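Local coordinates for large exoprotein involved in heme utilization or adhesion (Yersinia kristensenii ATCC 33638, PDB 5E3E), which probably acts as the toxic ribonuclease domain of a contact-dependent growth inhibition system, related to RNase A and held here by its immunity protein CdiI, at residues 5-10 with 17-22; 29-32 with 36-39; 96-99 with 105-108. All blocks are in the same frame, centred on the assembly; numbering follows the deposited sequence.

Interaction 1: residues 5-10 with 17-22; sequences IDRHVG and LNRVST
Arg19 reaches out from the end of helix 13-19 and closes its guanidinium on a single backbone atom, the carbonyl oxygen of Arg7. Both terminal nitrogens take part: NH1 and NH2 of Arg19 each lie 3.0 Å from Arg7 O, which sits in the guanidinium plane. The two bonds differ at the acceptor, for NH2 comes in on a lone pair in the carbonyl plane while NH1 is tilted 31° from it. The chain of Arg19 is extended from CG to NE, which lets it bridge the 11.1 Å between the CA atoms of Arg7 and Arg19, the nearest across the contact.

This grip is the tight part. The Arg7 guanidinium, folded back by a bend at chi3 (37°), lies flat over one face of that of Arg19, with planes 24° apart and Arg7 NH1 4.0 Å from Arg19 NH2. The like charges are close, and the salt bridge from Arg7 NE to Asp21 of the CdiI immunity protein probably offsets part of that charge. His8 CE1 approaches Arg19 NH1 obliquely, at 3.7 Å, the imidazole steeply inclined to the guanidinium. Its ND1 bonds to Ser29 O and its NE2 to that same Asp21 of CdiI, so both ring nitrogens are engaged.

Looser is the stretch after Arg19: Ser21 and Thr22 are exposed and touch nothing of 5-10, though Ser21 OG bonds to Leu17 O at 3.0 Å. Overall, this is an end-on, two-nitrogen arginine-to-carbonyl bond tying the 3-10 turn 5-7 to helix 13-19 of an RNase A-like domain, beside the surface that CdiI occupies.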
ATOM      1  N   ILE B   5       6.243   8.862   6.984  1.00 16.02           N
ATOM      2  CA  ILE B   5       5.832   8.073   8.148  1.00 16.13           C
ATOM      3  C   ILE B   5       5.239   8.995   9.220  1.00 15.63           C
ATOM      4  O   ILE B   5       4.403   8.573  10.001  1.00 14.89           O
ATOM      5  CB  ILE B   5       6.987   7.224   8.727  1.00 17.12           C
ATOM      6  CG1 ILE B   5       6.484   6.172   9.720  1.00 17.88           C
ATOM      7  CG2 ILE B   5       8.064   8.092   9.372  1.00 17.53           C
ATOM      8  CD1 ILE B   5       7.314   4.925   9.713  1.00 19.12           C
ATOM      9  N   ASP B   6       5.645  10.271   9.236  1.00 15.70           N
ATOM     10  CA  ASP B   6       5.155  11.179  10.277  1.00 16.48           C
ATOM     11  C   ASP B   6       3.688  11.516  10.124  1.00 15.64           C
ATOM     12  O   ASP B   6       3.045  11.986  11.102  1.00 15.83           O
ATOM     13  CB  ASP B   6       6.011  12.457  10.341  1.00 18.16           C
ATOM     14  CG  ASP B   6       7.452  12.175  10.761  1.00 20.60           C
ATOM     15  OD1 ASP B   6       7.688  11.179  11.482  1.00 22.94           O
ATOM     16  OD2 ASP B   6       8.369  12.936  10.371  1.00 22.02           O
ATOM     17  N   ARG B   7       3.134  11.265   8.935  1.00 15.05           N
ATOM     18  CA  ARG B   7       1.676  11.377   8.715  1.00 15.27           C
ATOM     19  C   ARG B   7       0.912  10.259   9.471  1.00 13.93           C
ATOM     20  O   ARG B   7      -0.331  10.274   9.521  1.00 13.88           O
ATOM     21  CB  ARG B   7       1.351  11.276   7.218  1.00 16.64           C
ATOM     22  CG  ARG B   7       1.890  12.459   6.447  1.00 18.42           C
ATOM     23  CD  ARG B   7       1.901  12.241   4.956  1.00 20.31           C
ATOM     24  NE  ARG B   7       0.759  11.488   4.495  1.00 22.13           N
ATOM     25  CZ  ARG B   7      -0.509  11.910   4.484  1.00 24.21           C
ATOM     26  NH1 ARG B   7      -0.826  13.106   4.929  1.00 25.52           N
ATOM     27  NH2 ARG B   7      -1.462  11.092   4.032  1.00 24.88           N
ATOM     28  N   HIS B   8       1.652   9.325  10.050  1.00 12.81           N
ATOM     29  CA  HIS B   8       1.099   8.097  10.686  1.00 12.53           C
ATOM     30  C   HIS B   8       1.703   7.870  12.061  1.00 12.67           C
ATOM     31  O   HIS B   8       1.833   6.719  12.519  1.00 12.83           O
ATOM     32  CB  HIS B   8       1.334   6.884   9.797  1.00 12.57           C
ATOM     33  CG  HIS B   8       0.864   7.101   8.402  1.00 12.54           C
ATOM     34  ND1 HIS B   8      -0.451   6.985   8.039  1.00 12.79           N
ATOM     35  CD2 HIS B   8       1.526   7.503   7.288  1.00 12.68           C
ATOM     36  CE1 HIS B   8      -0.581   7.272   6.755  1.00 13.36           C
ATOM     37  NE2 HIS B   8       0.599   7.622   6.286  1.00 13.14           N
ATOM     38  N   VAL B   9       2.094   8.956  12.719  1.00 13.08           N
ATOM     39  CA  VAL B   9       2.545   8.888  14.129  1.00 14.20           C
ATOM     40  C   VAL B   9       1.763   9.871  15.004  1.00 14.73           C
ATOM     41  O   VAL B   9       1.785  11.099  14.783  1.00 14.87           O
ATOM     42  CB  VAL B   9       4.061   9.139  14.319  1.00 15.05           C
ATOM     43  CG1 VAL B   9       4.447   8.989  15.792  1.00 16.28           C
ATOM     44  CG2 VAL B   9       4.900   8.188  13.483  1.00 15.14           C
ATOM     45  N   GLY B  10       1.072   9.312  15.986  1.00 15.33           N
ATOM     46  CA  GLY B  10       0.379  10.095  16.989  1.00 16.38           C
ATOM     47  C   GLY B  10      -0.798  10.908  16.524  1.00 16.59           C
ATOM     48  O   GLY B  10      -1.188  11.869  17.204  1.00 17.36           O
ATOM     49  N   LEU B  17     -10.197  10.282  10.859  1.00 13.87           N
ATOM     50  CA  LEU B  17     -11.567  10.240  10.393  1.00 14.42           C
ATOM     51  C   LEU B  17     -11.809  11.212   9.268  1.00 15.01           C
ATOM     52  O   LEU B  17     -12.591  10.942   8.361  1.00 15.27           O
ATOM     53  CB  LEU B  17     -12.576  10.417  11.551  1.00 14.76           C
ATOM     54  CG  LEU B  17     -12.732   9.189  12.459  1.00 14.92           C
ATOM     55  CD1 LEU B  17     -13.468   9.537  13.756  1.00 15.40           C
ATOM     56  CD2 LEU B  17     -13.448   8.067  11.748  1.00 15.12           C
ATOM     57  N   ASN B  18     -11.136  12.353   9.295  1.00 15.49           N
ATOM     58  CA  ASN B  18     -11.233  13.266   8.189  1.00 16.18           C
ATOM     59  C   ASN B  18     -10.678  12.675   6.874  1.00 16.02           C
ATOM     60  O   ASN B  18     -11.241  12.876   5.815  1.00 16.75           O
ATOM     61  CB  ASN B  18     -10.506  14.559   8.560  1.00 17.15           C
ATOM     62  CG  ASN B  18     -10.713  15.648   7.528  1.00 18.79           C
ATOM     63  OD1 ASN B  18      -9.805  15.977   6.778  1.00 21.74           O
ATOM     64  ND2 ASN B  18     -11.936  16.096   7.396  1.00 19.56           N
ATOM     65  N   ARG B  19      -9.585  11.936   6.948  1.00 15.81           N
ATOM     66  CA  ARG B  19      -9.012  11.318   5.741  1.00 16.03           C
ATOM     67  C   ARG B  19      -9.957  10.312   5.095  1.00 16.40           C
ATOM     68  O   ARG B  19     -10.000  10.194   3.859  1.00 16.98           O
ATOM     69  CB  ARG B  19      -7.712  10.626   6.076  1.00 16.15           C
ATOM     70  CG  ARG B  19      -6.617  11.555   6.544  1.00 16.28           C
ATOM     71  CD  ARG B  19      -5.423  10.739   6.972  1.00 16.35           C
ATOM     72  NE  ARG B  19      -4.389  11.611   7.500  1.00 16.49           N
ATOM     73  CZ  ARG B  19      -3.226  11.213   8.008  1.00 16.43           C
ATOM     74  NH1 ARG B  19      -2.877   9.940   8.047  1.00 16.15           N
ATOM     75  NH2 ARG B  19      -2.392  12.121   8.474  1.00 17.21           N
ATOM     76  N   VAL B  20     -10.733   9.585   5.897  1.00 16.31           N
ATOM     77  CA  VAL B  20     -11.641   8.585   5.341  1.00 17.38           C
ATOM     78  C   VAL B  20     -13.025   9.124   4.993  1.00 19.52           C
ATOM     79  O   VAL B  20     -13.898   8.351   4.613  1.00 21.34           O
ATOM     80  CB  VAL B  20     -11.795   7.340   6.218  1.00 16.61           C
ATOM     81  CG1 VAL B  20     -10.469   6.633   6.334  1.00 16.64           C
ATOM     82  CG2 VAL B  20     -12.387   7.661   7.581  1.00 16.58           C
ATOM     83  N   SER B  21     -13.272  10.416   5.157  1.00 21.37           N
ATOM     84  CA  SER B  21     -14.575  10.961   4.739  1.00 23.02           C
ATOM     85  C   SER B  21     -14.346  11.922   3.599  1.00 23.97           C
ATOM     86  O   SER B  21     -14.654  11.618   2.444  1.00 26.34           O
ATOM     87  CB  SER B  21     -15.299  11.591   5.929  1.00 23.52           C
ATOM     88  OG  SER B  21     -14.458  12.490   6.601  1.00 24.11           O
ATOM     89  N   THR B  22     -13.748  13.052   3.912  1.00 25.77           N
ATOM     90  CA  THR B  22     -13.354  14.050   2.901  1.00 27.09           C
ATOM     91  C   THR B  22     -12.251  13.549   1.946  1.00 27.53           C
ATOM     92  O   THR B  22     -12.263  13.830   0.737  1.00 27.31           O
ATOM     93  CB  THR B  22     -12.865  15.314   3.623  1.00 28.47           C
ATOM     94  OG1 THR B  22     -13.901  15.767   4.540  1.00 30.55           O
ATOM     95  CG2 THR B  22     -12.488  16.427   2.615  1.00 30.51           C
TER

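Interaction 2: residues 29-32 with 36-39; sequences SSFT and TAEA
Phe31 and Ala37 bring strand 27-31 against the start of helix 34-47, and the segment leads up to that meeting from Ser29. Ser29 gives its OG to Pro112 O and its N to Gln20 of the CdiI immunity protein, while the backbone of Ser30 pairs with Ile76 in the neighbouring strand. At Phe31 the bond from CA to CB is directed toward the helix. Its CG stands beside the backbone N (chi1 -66°), which swings one ring face beneath Ala37: CA of Ala37 lies 4.1 Å from the centroid of the Phe31 ring, 19° off the normal, a CH-pi contact. The methyl leans toward the ring's rim, with Ala37 CB 3.7 Å from Phe31 CD2. This is a strand-turn-helix connection in which the last strand residue packs against the first turn of the following helix, and Ile74 and Pro112 also touch that buried ring.

Thr32 carries the chain into the turn, and packing gives way to water. Thr32 CB is 4.2 Å from Thr36 OG1, and one water lies 3.2 Å from Thr32 OG1 while donating a weak bond to Thr36 OG1. The firmer partner of that Thr36 hydroxyl is Asp33 OD1, inside the turn.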
ATOM      1  N   SER B  29      -4.540   4.992   9.213  1.00 12.26           N
ATOM      2  CA  SER B  29      -4.013   4.493  10.467  1.00 11.98           C
ATOM      3  C   SER B  29      -2.797   5.292  10.949  1.00 12.15           C
ATOM      4  O   SER B  29      -2.165   6.040  10.181  1.00 11.96           O
ATOM      5  CB  SER B  29      -3.656   3.027  10.288  1.00 12.05           C
ATOM      6  OG  SER B  29      -2.590   2.880   9.336  1.00 11.75           O
ATOM      7  N   SER B  30      -2.452   5.073  12.215  1.00 12.04           N
ATOM      8  CA  SER B  30      -1.392   5.818  12.884  1.00 12.54           C
ATOM      9  C   SER B  30      -0.816   4.978  14.024  1.00 12.47           C
ATOM     10  O   SER B  30      -1.578   4.376  14.793  1.00 12.60           O
ATOM     11  CB  SER B  30      -1.933   7.123  13.456  1.00 12.73           C
ATOM     12  OG  SER B  30      -0.936   7.813  14.173  1.00 13.27           O
ATOM     13  N   PHE B  31       0.516   4.972  14.138  1.00 12.64           N
ATOM     14  CA  PHE B  31       1.203   4.413  15.301  1.00 13.19           C
ATOM     15  C   PHE B  31       0.868   5.261  16.524  1.00 13.84           C
ATOM     16  O   PHE B  31       0.622   6.462  16.424  1.00 13.55           O
ATOM     17  CB  PHE B  31       2.716   4.413  15.121  1.00 13.12           C
ATOM     18  CG  PHE B  31       3.192   3.512  14.028  1.00 12.80           C
ATOM     19  CD1 PHE B  31       3.163   2.122  14.192  1.00 12.66           C
ATOM     20  CD2 PHE B  31       3.633   4.038  12.827  1.00 12.59           C
ATOM     21  CE1 PHE B  31       3.611   1.299  13.195  1.00 12.75           C
ATOM     22  CE2 PHE B  31       4.086   3.221  11.842  1.00 12.64           C
ATOM     23  CZ  PHE B  31       4.055   1.836  12.016  1.00 12.71           C
ATOM     24  N   THR B  32       0.841   4.620  17.674  1.00 14.59           N
ATOM     25  CA  THR B  32       0.491   5.296  18.934  1.00 15.84           C
ATOM     26  C   THR B  32       1.390   6.504  19.198  1.00 16.60           C
ATOM     27  O   THR B  32       0.931   7.539  19.635  1.00 17.11           O
ATOM     28  CB  THR B  32       0.657   4.325  20.075  1.00 16.53           C
ATOM     29  OG1 THR B  32      -0.184   3.202  19.816  1.00 17.15           O
ATOM     30  CG2 THR B  32       0.229   4.956  21.413  1.00 17.30           C
ATOM     31  N   THR B  36       6.928   3.842  19.604  1.00 20.21           N
ATOM     32  CA  THR B  36       6.325   2.673  18.978  1.00 19.72           C
ATOM     33  C   THR B  36       6.654   2.600  17.487  1.00 18.88           C
ATOM     34  O   THR B  36       7.005   1.547  16.991  1.00 17.98           O
ATOM     35  CB  THR B  36       4.803   2.697  19.191  1.00 20.19           C
ATOM     36  OG1 THR B  36       4.525   2.778  20.599  1.00 20.91           O
ATOM     37  CG2 THR B  36       4.159   1.478  18.604  1.00 20.17           C
ATOM     38  N   ALA B  37       6.539   3.721  16.779  1.00 18.32           N
ATOM     39  CA  ALA B  37       6.831   3.726  15.347  1.00 18.18           C
ATOM     40  C   ALA B  37       8.261   3.306  15.111  1.00 18.59           C
ATOM     41  O   ALA B  37       8.553   2.555  14.175  1.00 18.30           O
ATOM     42  CB  ALA B  37       6.597   5.085  14.768  1.00 17.72           C
ATOM     43  N   GLU B  38       9.164   3.824  15.937  1.00 19.93           N
ATOM     44  CA  GLU B  38      10.579   3.497  15.799  1.00 21.08           C
ATOM     45  C   GLU B  38      10.840   2.020  16.102  1.00 20.63           C
ATOM     46  O   GLU B  38      11.600   1.366  15.390  1.00 20.60           O
ATOM     47  CB  GLU B  38      11.438   4.421  16.673  1.00 23.25           C
ATOM     48  CG  GLU B  38      11.651   5.798  16.036  1.00 26.53           C
ATOM     49  CD  GLU B  38      12.408   6.790  16.909  1.00 30.12           C
ATOM     50  OE1 GLU B  38      13.093   6.387  17.882  1.00 35.17           O
ATOM     51  OE2 GLU B  38      12.320   7.998  16.619  1.00 32.87           O
ATOM     52  N   ALA B  39      10.228   1.509  17.162  1.00 20.28           N
ATOM     53  CA  ALA B  39      10.417   0.111  17.575  1.00 20.65           C
ATOM     54  C   ALA B  39       9.913  -0.856  16.510  1.00 19.89           C
ATOM     55  O   ALA B  39      10.577  -1.836  16.191  1.00 21.16           O
ATOM     56  CB  ALA B  39       9.717  -0.173  18.927  1.00 21.29           C
TER
HETATM   57  O   HOH W   1       1.595   1.159  21.467  1.00 35.41           O

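Interaction 3: residues 96-99 with 105-108; sequences ARDP and YKII
Lys106 N and Ala96 O make one of the two short bonds that pin these strands together, 2.9 Å long with an N-H...O angle of 157°. Its companion runs the other way, from Ala96 N to Lys106 O, also at 2.9 Å. Ala96 and Lys106 are thus an antiparallel hydrogen-bonded pair. Ala96 O has a further neighbour in CA of Tyr105, 3.2 Å away, a CA-H...O contact that is bent and secondary to the N-H bond.

One step on, Arg97 and Tyr105 form a non-hydrogen-bonded pair whose side chains diverge. Arg97 points away; in the conformer described, one of two, its guanidinium meets Lys61 O and the ring of Tyr55. Tyr105 has CG between its backbone N and carbonyl carbon (chi1 62°); its CB rests near Ala96 O, and the ring heads off toward Ile45 and Ile52 of the helices.

The face that holds Ala96 and Lys106 is covered differently at its two ends. Ala96 CB meets CG1 of Ile108 at 3.7 Å, an apolar patch that Tyr63 of the adjoining strand and Leu25 of the CdiI immunity protein extend. Toward the turn, the aliphatic part of Lys106 passes across the carboxylate of Asp98, CD lying 3.4 Å from Asp98 OD2. Bends at chi3 and chi4 turn NZ of Lys106 away from the carboxylate, leaving it 5.2 Å from Asp98 OD2, and any attraction between the charges is probably diffuse. Asp98 OD1 instead bonds to Ser100 OG within the connecting loop, and the Asp98 backbone pairs with Gly104.

Together these residues make the loop end of a beta hairpin, strands 86-97 and 105-113, within the curved antiparallel sheet of this RNase A-like domain.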
ATOM      1  N   ALA B  96      12.524   2.298  -0.309  1.00 18.19           N
ATOM      2  CA  ALA B  96      12.955   2.452  -1.684  1.00 19.96           C
ATOM      3  C   ALA B  96      14.455   2.406  -1.765  1.00 23.32           C
ATOM      4  O   ALA B  96      15.150   2.892  -0.877  1.00 21.94           O
ATOM      5  CB  ALA B  96      12.454   3.754  -2.248  1.00 19.75           C
ATOM      6  N   ARG B  97      14.965   1.834  -2.852  0.50 24.85           N
ATOM      7  CA  ARG B  97      16.397   1.721  -3.041  0.50 26.18           C
ATOM      8  C   ARG B  97      16.959   3.141  -3.165  0.50 30.60           C
ATOM      9  O   ARG B  97      16.441   3.941  -3.945  0.50 33.34           O
ATOM     10  CB  ARG B  97      16.683   0.898  -4.301  0.50 26.60           C
ATOM     11  CG  ARG B  97      18.111   0.378  -4.409  0.50 26.21           C
ATOM     12  CD  ARG B  97      18.326  -0.407  -5.694  0.50 26.72           C
ATOM     13  NE  ARG B  97      17.391  -1.523  -5.831  0.50 26.60           N
ATOM     14  CZ  ARG B  97      16.240  -1.462  -6.503  0.50 26.80           C
ATOM     15  NH1 ARG B  97      15.459  -2.523  -6.564  0.50 28.07           N
ATOM     16  NH2 ARG B  97      15.890  -0.358  -7.134  0.50 26.78           N
ATOM     17  N   ASP B  98      17.996   3.438  -2.383  1.00 34.12           N
ATOM     18  CA  ASP B  98      18.616   4.769  -2.325  1.00 40.20           C
ATOM     19  C   ASP B  98      20.109   4.609  -2.019  1.00 43.38           C
ATOM     20  O   ASP B  98      20.525   4.698  -0.856  1.00 39.21           O
ATOM     21  CB  ASP B  98      17.947   5.636  -1.253  1.00 44.27           C
ATOM     22  CG  ASP B  98      18.441   7.084  -1.278  1.00 50.24           C
ATOM     23  OD1 ASP B  98      19.312   7.389  -2.109  1.00 50.36           O
ATOM     24  OD2 ASP B  98      17.961   7.914  -0.470  1.00 55.22           O
ATOM     25  N   PRO B  99      20.927   4.393  -3.071  1.00 50.96           N
ATOM     26  CA  PRO B  99      22.355   4.097  -2.881  1.00 53.60           C
ATOM     27  C   PRO B  99      23.108   5.075  -1.962  1.00 57.76           C
ATOM     28  O   PRO B  99      24.085   4.680  -1.320  1.00 60.99           O
ATOM     29  CB  PRO B  99      22.919   4.153  -4.310  1.00 55.11           C
ATOM     30  CG  PRO B  99      21.910   4.901  -5.114  1.00 55.49           C
ATOM     31  CD  PRO B  99      20.591   4.541  -4.503  1.00 52.28           C
ATOM     32  N   TYR B 105      18.961   2.083   1.333  1.00 31.02           N
ATOM     33  CA  TYR B 105      17.536   2.368   1.135  1.00 28.70           C
ATOM     34  C   TYR B 105      17.060   3.507   2.013  1.00 28.36           C
ATOM     35  O   TYR B 105      17.686   3.848   3.011  1.00 30.99           O
ATOM     36  CB  TYR B 105      16.682   1.121   1.416  1.00 27.13           C
ATOM     37  CG  TYR B 105      16.774   0.591   2.833  1.00 26.97           C
ATOM     38  CD1 TYR B 105      16.002   1.139   3.864  1.00 26.93           C
ATOM     39  CD2 TYR B 105      17.638  -0.456   3.147  1.00 28.08           C
ATOM     40  CE1 TYR B 105      16.099   0.664   5.166  1.00 27.68           C
ATOM     41  CE2 TYR B 105      17.731  -0.945   4.441  1.00 28.26           C
ATOM     42  CZ  TYR B 105      16.968  -0.381   5.445  1.00 28.30           C
ATOM     43  OH  TYR B 105      17.094  -0.877   6.726  1.00 30.29           O
ATOM     44  N   LYS B 106      15.934   4.097   1.642  1.00 27.66           N
ATOM     45  CA  LYS B 106      15.255   5.013   2.539  1.00 28.04           C
ATOM     46  C   LYS B 106      13.857   4.499   2.854  1.00 24.84           C
ATOM     47  O   LYS B 106      13.254   3.827   2.047  1.00 22.39           O
ATOM     48  CB  LYS B 106      15.206   6.415   1.958  1.00 31.18           C
ATOM     49  CG  LYS B 106      14.279   6.593   0.777  1.00 34.13           C
ATOM     50  CD  LYS B 106      14.588   7.856  -0.024  1.00 37.87           C
ATOM     51  CE  LYS B 106      14.737   9.113   0.831  1.00 41.46           C
ATOM     52  NZ  LYS B 106      13.471   9.565   1.464  1.00 43.67           N
ATOM     53  N   ILE B 107      13.366   4.847   4.037  1.00 22.65           N
ATOM     54  CA  ILE B 107      12.007   4.548   4.417  1.00 21.20           C
ATOM     55  C   ILE B 107      11.070   5.605   3.812  1.00 19.70           C
ATOM     56  O   ILE B 107      11.144   6.823   4.102  1.00 19.72           O
ATOM     57  CB  ILE B 107      11.856   4.522   5.946  1.00 22.62           C
ATOM     58  CG1 ILE B 107      12.703   3.383   6.520  1.00 24.18           C
ATOM     59  CG2 ILE B 107      10.400   4.334   6.329  1.00 21.93           C
ATOM     60  CD1 ILE B 107      12.956   3.558   7.996  1.00 26.23           C
ATOM     61  N   ILE B 108      10.182   5.137   2.952  1.00 17.57           N
ATOM     62  CA  ILE B 108       9.259   6.040   2.275  1.00 17.24           C
ATOM     63  C   ILE B 108       8.109   6.369   3.201  1.00 16.29           C
ATOM     64  O   ILE B 108       7.768   7.524   3.383  1.00 16.87           O
ATOM     65  CB  ILE B 108       8.720   5.401   0.989  1.00 17.46           C
ATOM     66  CG1 ILE B 108       9.899   5.190   0.014  1.00 17.85           C
ATOM     67  CG2 ILE B 108       7.663   6.266   0.341  1.00 18.13           C
ATOM     68  CD1 ILE B 108      10.589   6.461  -0.472  1.00 19.00           C
TER

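The three contacts follow one another along the chain without overlap. Interactions 1 and 2 are neighbours, their centres about 13 Å apart: His8 O lies 2.7 Å from Phe31 N, a probable hydrogen bond that helps stitch the N-terminal turn to strand 27-31. Interaction 3 stands farther off, its centre about 23 Å from that of interaction 1 and about 20 Å from that of interaction 2. It shares the antiparallel sheet with interaction 2, and helix 34-47, whose first turn lies in interaction 2, also packs on Tyr105 and Ile107 of interaction 3. All three have residues touching CdiI, consistent with an immunity protein that spans a broad part of the toxin.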